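Local atomic coordinates of hypothetical protein (Nostoc punctiforme, PDB entry 2O62), a protein that is of unknown function but pairs two calycin-like beta domains, the second related to a biogenesis factor required for ATP synthase. Residues A[32-37]-A[53-58]; A[105-110]-A[235-240]; A[164-169]-A[182-187]. One frame throughout, in Å; residues are numbered along the deposited sequence.

How the interactions relate
From the N terminus, the first loop to close is that of interaction 1, where 32-37 and 53-58 join as an antiparallel hairpin at one side of the N-terminal sheet. Interaction 2 opens later in the same sheet, on strand 103-111, and waits until 235-240 to close. Within that long span lies interaction 3, the hairpin of 164-169 and 182-187 in the C-terminal barrel. Interactions 1 and 3 are thus local pairings inside separate domains, their centres about 39 Å apart, whereas interaction 2 lays one domain against the other near the centre of the folded molecule. Leu-37 CD1 packs 3.5 Å from Arg-106 NH2, so interactions 1 and 2 touch.

Interaction 1. Residues A[32-37]-A[53-58]; sequences DTSSRL and SRSGKD
Arg-36 and Ser-53 form a hydrogen-bonded pair in the antiparallel beta hairpin of strands 29-42 and 47-54, part of the N-terminal calycin-type domain. This belongs to the tight part of the contact. Arg-36 N reaches Ser-53 O at 2.9 Å in the carbonyl plane, and Ser-53 N returns the bond to Arg-36 O at 2.8 Å. Next to them Ser-35 and Arg-54 make a non-hydrogen-bonded pair, where Ser-35 CA donates a CA-H...O contact of 3.3 Å to Ser-53 O. On that face, the small Ser-35 lets its CB lie against Arg-54 CG and suits a buried place, with Phe-20 of the adjoining strand also touching it. Thr-33 packs closely too: in one of its two conformers, CG2 lies 3.7 Å from Arg-54 CB.

The solvent side is formed by the exposed Ser-34, Ser-55, Gly-56 and Lys-57. Ser-55 N still bonds Ser-34 O, but the strand ends and the chain reverses in a type II beta turn toward strand 60-64, closed by Lys-57 N to Arg-54 O at 3.0 Å. Gly-56 sits third in this turn with a positive phi of 79°, a conformation that glycine adopts with little strain. On the face of Arg-36 and Ser-53 a water bridges the strands, donating to Ser-53 OG and to Arg-36 O; that hydroxyl has a further partner in Asp-59. The long Arg-36 side chain leads away, and its NH1 makes a salt bridge with Glu-17 OE2. On the other face, Arg-54 bends at chi3, and Lys-57 CD lies 3.7 Å above the plane of its guanidinium, toward the rim of the group.

Interaction 2. Residues A[105-110]-A[235-240]; sequences LRLVQL and LEAGWL
Leu-105 sets its CB squarely over the indole of Trp-239, where two calycin-type domains pack sheet against sheet: strand 103-111 of the N-terminal sheet packs on strand 233-242 of the C-terminal barrel. The short segments run roughly antiparallel, at 151°, with their axes 8.4 Å apart, so side chains rather than main-chain pairing fill the space between them. Leu-105 CB stands 3.7 Å from the centroid of the six-membered ring of Trp-239, only 10° off its normal, in a CH-pi contact. Its CD2 methyl extends over the five-membered ring, 4.0 Å from Trp-239 CG. A broad flat indole suits this place because one residue can cover Leu-105 while also reaching Phe-98 and His-100 of strand 93-100, which neighbours 103-111 in the N-terminal sheet; its NE1 makes a weak hydrogen bond to Asp-217 O. Replacing this indole by an alanine is likely to open a gap beneath Leu-105 and leave its CB, and the Phe-98 side chain, without the ring they rest on.

Midway, Leu-107 CB meets Ala-237 CB at 4.3 Å, and the small alanine fits where the two backbones come nearest.

Gln-109 spans the far end. Its CB begins against Leu-235 CD1 at 3.7 Å, CG continues past the same methyl, and the methyl then stands over the face of the amide, Leu-235 CD1 being 3.7 Å from Gln-109 CD. With CG beside its own backbone N (chi1 -59°) and the chain extended beyond, the amide is carried into the interface, where a polar group needs partners. There OE1 is hydrogen-bonded to Ser-223 OG, while NE2 has a weak hydrogen bond to Thr-222 O and ends 2.8 Å from Glu-236 O.

Interaction 3. Residues A[164-169]-A[182-187]; sequences YSTTLK and TSFGER
Tyr-164 and Phe-184 bring their rings together in the beta hairpin of strands 162-172 and 178-184, at the end away from its connecting loop, in the C-terminal calycin-type barrel. This aromatic pair is oblique: the planes meet at 31°, with centroids 4.8 Å apart. Phe-184 CE2 lies over one face of the tyrosine, and the nearest carbons are Tyr-164 CD2 and Phe-184 CZ at 3.6 Å. A chi1 of -175°, with CG opposite the backbone N, lays the Phe-184 ring alongside Thr-166 CG2.

Main-chain hydrogen bonds fix the register. Thr-167 and Ser-183 form the hydrogen-bonded pair: Ser-183 N reaches Thr-167 O at 2.8 Å, while the return bond from Thr-167 N to Ser-183 O is longer at 3.1 Å, its donor tilted 30° from the carbonyl plane. Gly-185 N bonds Ser-165 O at 2.9 Å. Thr-166 CA adds a CA-H...O contact to Ser-183 O.

Van der Waals contacts fill the flanks. Leu-168 CD1 touches Thr-182 OG1 at 3.5 Å, although that hydroxyl bonds to Gln-180, and Thr-167 CB packs on Ser-183 CB.

Two features suit glycine to the second position of the type II' turn from Phe-184 to Arg-187: the positive phi of Gly-185 and the closeness of Tyr-164 CD1, with which a beta carbon would clash. A water donates to both Ser-165 O and Gly-185 O, and the water oxygen lies 2.7 Å from Gly-185 O.

Interaction 1. Residues A[32-37]-A[53-58]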
# COMPACT_ATOMS: atom_id res chain seq x y z
N ASP A 32 18.21 -6.58 -1.65
CA ASP A 32 17.85 -5.48 -2.54
C ASP A 32 18.48 -5.71 -3.90
O ASP A 32 19.64 -6.12 -3.99
CB ASP A 32 18.36 -4.20 -1.94
CG ASP A 32 18.26 -3.06 -2.88
OD1 ASP A 32 17.16 -2.44 -2.90
OD2 ASP A 32 19.26 -2.85 -3.64
N THR A 33 17.73 -5.42 -4.96
CA THR A 33 18.20 -5.62 -6.32
C THR A 33 17.80 -4.42 -7.13
O THR A 33 16.60 -4.08 -7.17
CB THR A 33 17.60 -6.87 -6.95
OG1 THR A 33 17.76 -7.99 -6.07
CG2 THR A 33 18.25 -7.14 -8.30
N SER A 34 18.77 -3.79 -7.78
CA SER A 34 18.46 -2.67 -8.63
C SER A 34 17.60 -3.10 -9.83
O SER A 34 17.70 -4.23 -10.36
CB SER A 34 19.75 -1.91 -9.04
OG SER A 34 20.49 -2.67 -9.99
N SER A 35 16.73 -2.18 -10.23
CA SER A 35 15.71 -2.47 -11.24
C SER A 35 15.45 -1.33 -12.23
O SER A 35 15.68 -0.13 -11.95
CB SER A 35 14.41 -2.86 -10.53
OG SER A 35 13.88 -1.77 -9.80
N ARG A 36 15.05 -1.75 -13.44
CA ARG A 36 14.55 -0.85 -14.48
C ARG A 36 13.32 -1.55 -15.06
O ARG A 36 13.41 -2.70 -15.50
CB ARG A 36 15.60 -0.62 -15.58
CG ARG A 36 15.29 0.53 -16.52
CD ARG A 36 16.52 0.93 -17.39
NE ARG A 36 16.16 1.84 -18.49
CZ ARG A 36 16.52 3.12 -18.61
NH1 ARG A 36 17.30 3.73 -17.70
NH2 ARG A 36 16.11 3.81 -19.66
N LEU A 37 12.18 -0.85 -15.01
CA LEU A 37 10.89 -1.40 -15.44
C LEU A 37 10.37 -0.45 -16.48
O LEU A 37 10.04 0.69 -16.20
CB LEU A 37 9.92 -1.51 -14.27
CG LEU A 37 8.62 -2.30 -14.46
CD1 LEU A 37 8.08 -2.66 -13.10
CD2 LEU A 37 7.60 -1.57 -15.16
N SER A 53 13.98 -5.38 -15.96
CA SER A 53 15.39 -5.79 -15.81
C SER A 53 15.77 -5.60 -14.34
O SER A 53 15.51 -4.55 -13.76
CB SER A 53 16.30 -4.94 -16.69
OG SER A 53 15.90 -5.01 -18.03
N ARG A 54 16.36 -6.63 -13.74
CA ARG A 54 16.94 -6.53 -12.38
C ARG A 54 18.39 -7.01 -12.36
O ARG A 54 18.77 -7.93 -13.09
CB ARG A 54 16.11 -7.32 -11.36
CG ARG A 54 14.77 -6.66 -11.01
CD ARG A 54 13.81 -7.62 -10.38
NE ARG A 54 13.60 -8.74 -11.28
CZ ARG A 54 12.81 -9.78 -11.02
NH1 ARG A 54 12.10 -9.84 -9.91
NH2 ARG A 54 12.72 -10.77 -11.91
N SER A 55 19.22 -6.38 -11.54
CA SER A 55 20.65 -6.68 -11.53
C SER A 55 20.89 -8.16 -11.16
O SER A 55 20.41 -8.63 -10.14
CB SER A 55 21.37 -5.76 -10.55
OG SER A 55 22.77 -5.88 -10.68
N GLY A 56 21.64 -8.85 -12.00
CA GLY A 56 21.97 -10.26 -11.79
C GLY A 56 20.88 -11.25 -12.16
O GLY A 56 21.01 -12.45 -11.86
N LYS A 57 19.81 -10.78 -12.81
CA LYS A 57 18.67 -11.62 -13.16
C LYS A 57 18.36 -11.50 -14.66
O LYS A 57 18.77 -10.55 -15.31
CB LYS A 57 17.46 -11.21 -12.33
CG LYS A 57 17.62 -11.46 -10.87
CD LYS A 57 16.42 -11.03 -10.11
CE LYS A 57 16.63 -11.13 -8.60
NZ LYS A 57 16.48 -12.52 -8.11
N ASP A 58 17.66 -12.48 -15.20
CA ASP A 58 17.20 -12.40 -16.59
C ASP A 58 16.09 -11.38 -16.64
O ASP A 58 15.37 -11.21 -15.66
CB ASP A 58 16.64 -13.73 -17.09
CG ASP A 58 17.68 -14.86 -17.08
OD1 ASP A 58 18.80 -14.65 -17.59
OD2 ASP A 58 17.34 -15.96 -16.56
O HOH W 1 13.92 -2.94 -18.50

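Interaction 2. Residues A[105-110]-A[235-240]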
# COMPACT_ATOMS: atom_id res chain seq x y z
N LEU A 105 5.84 4.26 -5.19
CA LEU A 105 6.22 3.50 -4.01
C LEU A 105 5.26 2.36 -3.94
O LEU A 105 4.04 2.59 -3.79
CB LEU A 105 6.10 4.29 -2.70
CG LEU A 105 6.34 3.25 -1.57
CD1 LEU A 105 7.84 3.20 -1.22
CD2 LEU A 105 5.52 3.32 -0.40
N ARG A 106 5.80 1.15 -4.05
CA ARG A 106 4.95 -0.03 -4.15
C ARG A 106 5.35 -0.97 -3.02
O ARG A 106 6.53 -1.26 -2.84
CB ARG A 106 5.08 -0.72 -5.48
CG ARG A 106 4.92 0.23 -6.57
CD ARG A 106 4.75 -0.42 -7.93
NE ARG A 106 5.99 -0.87 -8.55
CZ ARG A 106 6.22 -2.10 -9.00
NH1 ARG A 106 5.34 -3.08 -8.83
NH2 ARG A 106 7.33 -2.37 -9.66
N LEU A 107 4.36 -1.36 -2.23
CA LEU A 107 4.62 -2.18 -1.07
C LEU A 107 3.86 -3.50 -1.17
O LEU A 107 2.65 -3.51 -1.26
CB LEU A 107 4.26 -1.42 0.23
CG LEU A 107 4.78 -1.98 1.58
CD1 LEU A 107 5.04 -0.88 2.56
CD2 LEU A 107 3.78 -2.90 2.19
N VAL A 108 4.60 -4.60 -1.13
CA VAL A 108 4.06 -5.93 -1.07
C VAL A 108 4.18 -6.53 0.35
O VAL A 108 5.26 -6.47 0.99
CB VAL A 108 4.80 -6.87 -2.04
CG1 VAL A 108 4.16 -8.20 -2.09
CG2 VAL A 108 4.85 -6.26 -3.41
N GLN A 109 3.06 -7.05 0.84
CA GLN A 109 3.01 -7.83 2.06
C GLN A 109 2.76 -9.28 1.76
O GLN A 109 1.96 -9.62 0.88
CB GLN A 109 1.88 -7.33 2.99
CG GLN A 109 2.00 -5.86 3.42
CD GLN A 109 1.10 -5.48 4.58
OE1 GLN A 109 0.90 -6.27 5.53
NE2 GLN A 109 0.59 -4.26 4.54
N LEU A 110 3.43 -10.14 2.52
CA LEU A 110 3.43 -11.58 2.32
C LEU A 110 3.21 -12.25 3.66
O LEU A 110 3.94 -11.98 4.62
CB LEU A 110 4.76 -12.04 1.72
CG LEU A 110 5.14 -11.42 0.38
CD1 LEU A 110 6.53 -11.83 0.04
CD2 LEU A 110 4.18 -11.84 -0.75
N LEU A 235 -5.52 -5.15 3.99
CA LEU A 235 -4.10 -4.97 3.71
C LEU A 235 -3.90 -3.46 3.53
O LEU A 235 -4.55 -2.86 2.72
CB LEU A 235 -3.83 -5.68 2.40
CG LEU A 235 -2.42 -5.83 1.94
CD1 LEU A 235 -1.76 -6.88 2.79
CD2 LEU A 235 -2.43 -6.20 0.44
N GLU A 236 -3.02 -2.86 4.34
CA GLU A 236 -2.87 -1.40 4.35
C GLU A 236 -1.39 -1.03 4.29
O GLU A 236 -0.51 -1.73 4.82
CB GLU A 236 -3.54 -0.67 5.56
CG GLU A 236 -3.44 0.94 5.55
CD GLU A 236 -4.31 1.63 6.64
OE1 GLU A 236 -4.71 0.89 7.57
OE2 GLU A 236 -4.61 2.87 6.59
N ALA A 237 -1.16 0.06 3.57
CA ALA A 237 0.13 0.70 3.50
C ALA A 237 -0.12 2.21 3.47
O ALA A 237 -1.21 2.67 3.14
CB ALA A 237 0.86 0.27 2.22
N GLY A 238 0.93 2.94 3.72
CA GLY A 238 0.92 4.40 3.77
C GLY A 238 2.20 4.92 3.19
O GLY A 238 3.22 4.22 3.15
N TRP A 239 2.16 6.17 2.77
CA TRP A 239 3.34 6.84 2.26
C TRP A 239 3.27 8.29 2.63
O TRP A 239 2.37 8.98 2.17
CB TRP A 239 3.35 6.73 0.75
CG TRP A 239 4.59 7.16 0.07
CD1 TRP A 239 5.85 7.27 0.62
CD2 TRP A 239 4.72 7.52 -1.29
NE1 TRP A 239 6.75 7.61 -0.33
CE2 TRP A 239 6.09 7.78 -1.52
CE3 TRP A 239 3.83 7.57 -2.38
CZ2 TRP A 239 6.58 8.14 -2.77
CZ3 TRP A 239 4.32 7.91 -3.61
CH2 TRP A 239 5.68 8.19 -3.81
N LEU A 240 4.23 8.74 3.45
CA LEU A 240 4.38 10.15 3.83
C LEU A 240 5.16 10.82 2.68
O LEU A 240 6.42 10.83 2.65
CB LEU A 240 5.13 10.28 5.15
CG LEU A 240 5.26 11.69 5.72
CD1 LEU A 240 3.88 12.22 6.13
CD2 LEU A 240 6.23 11.72 6.88

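Interaction 3. Residues A[164-169]-A[182-187]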
# COMPACT_ATOMS: atom_id res chain seq x y z
N TYR A 164 -15.44 9.68 1.00
CA TYR A 164 -15.57 9.84 2.43
C TYR A 164 -14.60 10.89 2.93
O TYR A 164 -13.56 11.09 2.31
CB TYR A 164 -15.18 8.51 3.08
CG TYR A 164 -15.98 7.34 2.62
CD1 TYR A 164 -17.17 7.07 3.20
CD2 TYR A 164 -15.54 6.51 1.61
CE1 TYR A 164 -17.96 6.01 2.80
CE2 TYR A 164 -16.31 5.43 1.18
CZ TYR A 164 -17.52 5.18 1.82
OH TYR A 164 -18.38 4.17 1.47
N SER A 165 -14.92 11.50 4.05
CA SER A 165 -14.01 12.36 4.80
C SER A 165 -13.19 11.52 5.77
O SER A 165 -13.70 10.56 6.37
CB SER A 165 -14.79 13.36 5.62
OG SER A 165 -15.43 14.29 4.79
N THR A 166 -11.93 11.90 5.95
CA THR A 166 -11.07 11.21 6.89
C THR A 166 -10.45 12.19 7.84
O THR A 166 -10.20 13.33 7.48
CB THR A 166 -9.96 10.46 6.20
OG1 THR A 166 -9.06 11.37 5.55
CG2 THR A 166 -10.52 9.51 5.18
N THR A 167 -10.20 11.69 9.05
CA THR A 167 -9.47 12.37 10.10
C THR A 167 -8.52 11.32 10.72
O THR A 167 -8.91 10.16 10.94
CB THR A 167 -10.45 12.90 11.18
OG1 THR A 167 -11.31 13.91 10.61
CG2 THR A 167 -9.70 13.54 12.32
N LEU A 168 -7.31 11.71 11.03
CA LEU A 168 -6.41 10.85 11.77
C LEU A 168 -5.70 11.70 12.79
O LEU A 168 -5.10 12.71 12.45
CB LEU A 168 -5.42 10.24 10.78
CG LEU A 168 -4.22 9.43 11.23
CD1 LEU A 168 -4.68 8.36 12.13
CD2 LEU A 168 -3.62 8.80 9.94
N LYS A 169 -5.83 11.34 14.06
CA LYS A 169 -5.14 12.03 15.16
C LYS A 169 -4.20 11.01 15.82
O LYS A 169 -4.62 9.89 16.11
CB LYS A 169 -6.14 12.56 16.21
CG LYS A 169 -7.28 13.37 15.59
CD LYS A 169 -8.23 14.00 16.59
CE LYS A 169 -9.17 15.01 15.90
NZ LYS A 169 -10.06 15.75 16.89
N THR A 182 -8.97 7.42 14.39
CA THR A 182 -9.13 7.48 12.96
C THR A 182 -10.62 7.49 12.59
O THR A 182 -11.38 6.56 12.94
CB THR A 182 -8.46 6.27 12.32
OG1 THR A 182 -7.18 6.06 12.93
CG2 THR A 182 -8.27 6.47 10.87
N SER A 183 -11.02 8.51 11.82
CA SER A 183 -12.38 8.61 11.29
C SER A 183 -12.39 8.37 9.81
O SER A 183 -11.52 8.86 9.05
CB SER A 183 -12.96 9.96 11.60
OG SER A 183 -12.94 10.16 13.01
N PHE A 184 -13.36 7.58 9.38
CA PHE A 184 -13.52 7.26 8.01
C PHE A 184 -15.00 7.31 7.74
O PHE A 184 -15.75 6.48 8.27
CB PHE A 184 -12.99 5.88 7.73
CG PHE A 184 -13.03 5.52 6.30
CD1 PHE A 184 -11.95 5.82 5.51
CD2 PHE A 184 -14.09 4.88 5.77
CE1 PHE A 184 -11.93 5.49 4.22
CE2 PHE A 184 -14.07 4.52 4.43
CZ PHE A 184 -13.00 4.88 3.66
N GLY A 185 -15.46 8.32 7.00
CA GLY A 185 -16.91 8.55 6.91
C GLY A 185 -17.54 8.61 8.29
O GLY A 185 -17.07 9.35 9.17
N GLU A 186 -18.59 7.80 8.51
CA GLU A 186 -19.32 7.84 9.77
C GLU A 186 -18.67 7.00 10.89
O GLU A 186 -19.18 6.96 11.99
CB GLU A 186 -20.83 7.47 9.59
CG GLU A 186 -21.11 6.11 9.00
CD GLU A 186 -22.63 5.87 8.73
OE1 GLU A 186 -23.52 6.49 9.36
OE2 GLU A 186 -22.91 5.06 7.83
N ARG A 187 -17.55 6.35 10.60
CA ARG A 187 -16.89 5.44 11.53
C ARG A 187 -15.66 6.06 12.16
O ARG A 187 -14.76 6.54 11.47
CB ARG A 187 -16.49 4.17 10.82
CG ARG A 187 -15.80 3.16 11.73
CD ARG A 187 -15.17 2.09 10.91
NE ARG A 187 -13.86 2.51 10.38
CZ ARG A 187 -13.40 2.18 9.18
NH1 ARG A 187 -14.15 1.51 8.34
NH2 ARG A 187 -12.19 2.59 8.80
O HOH W 2 -15.17 11.20 8.75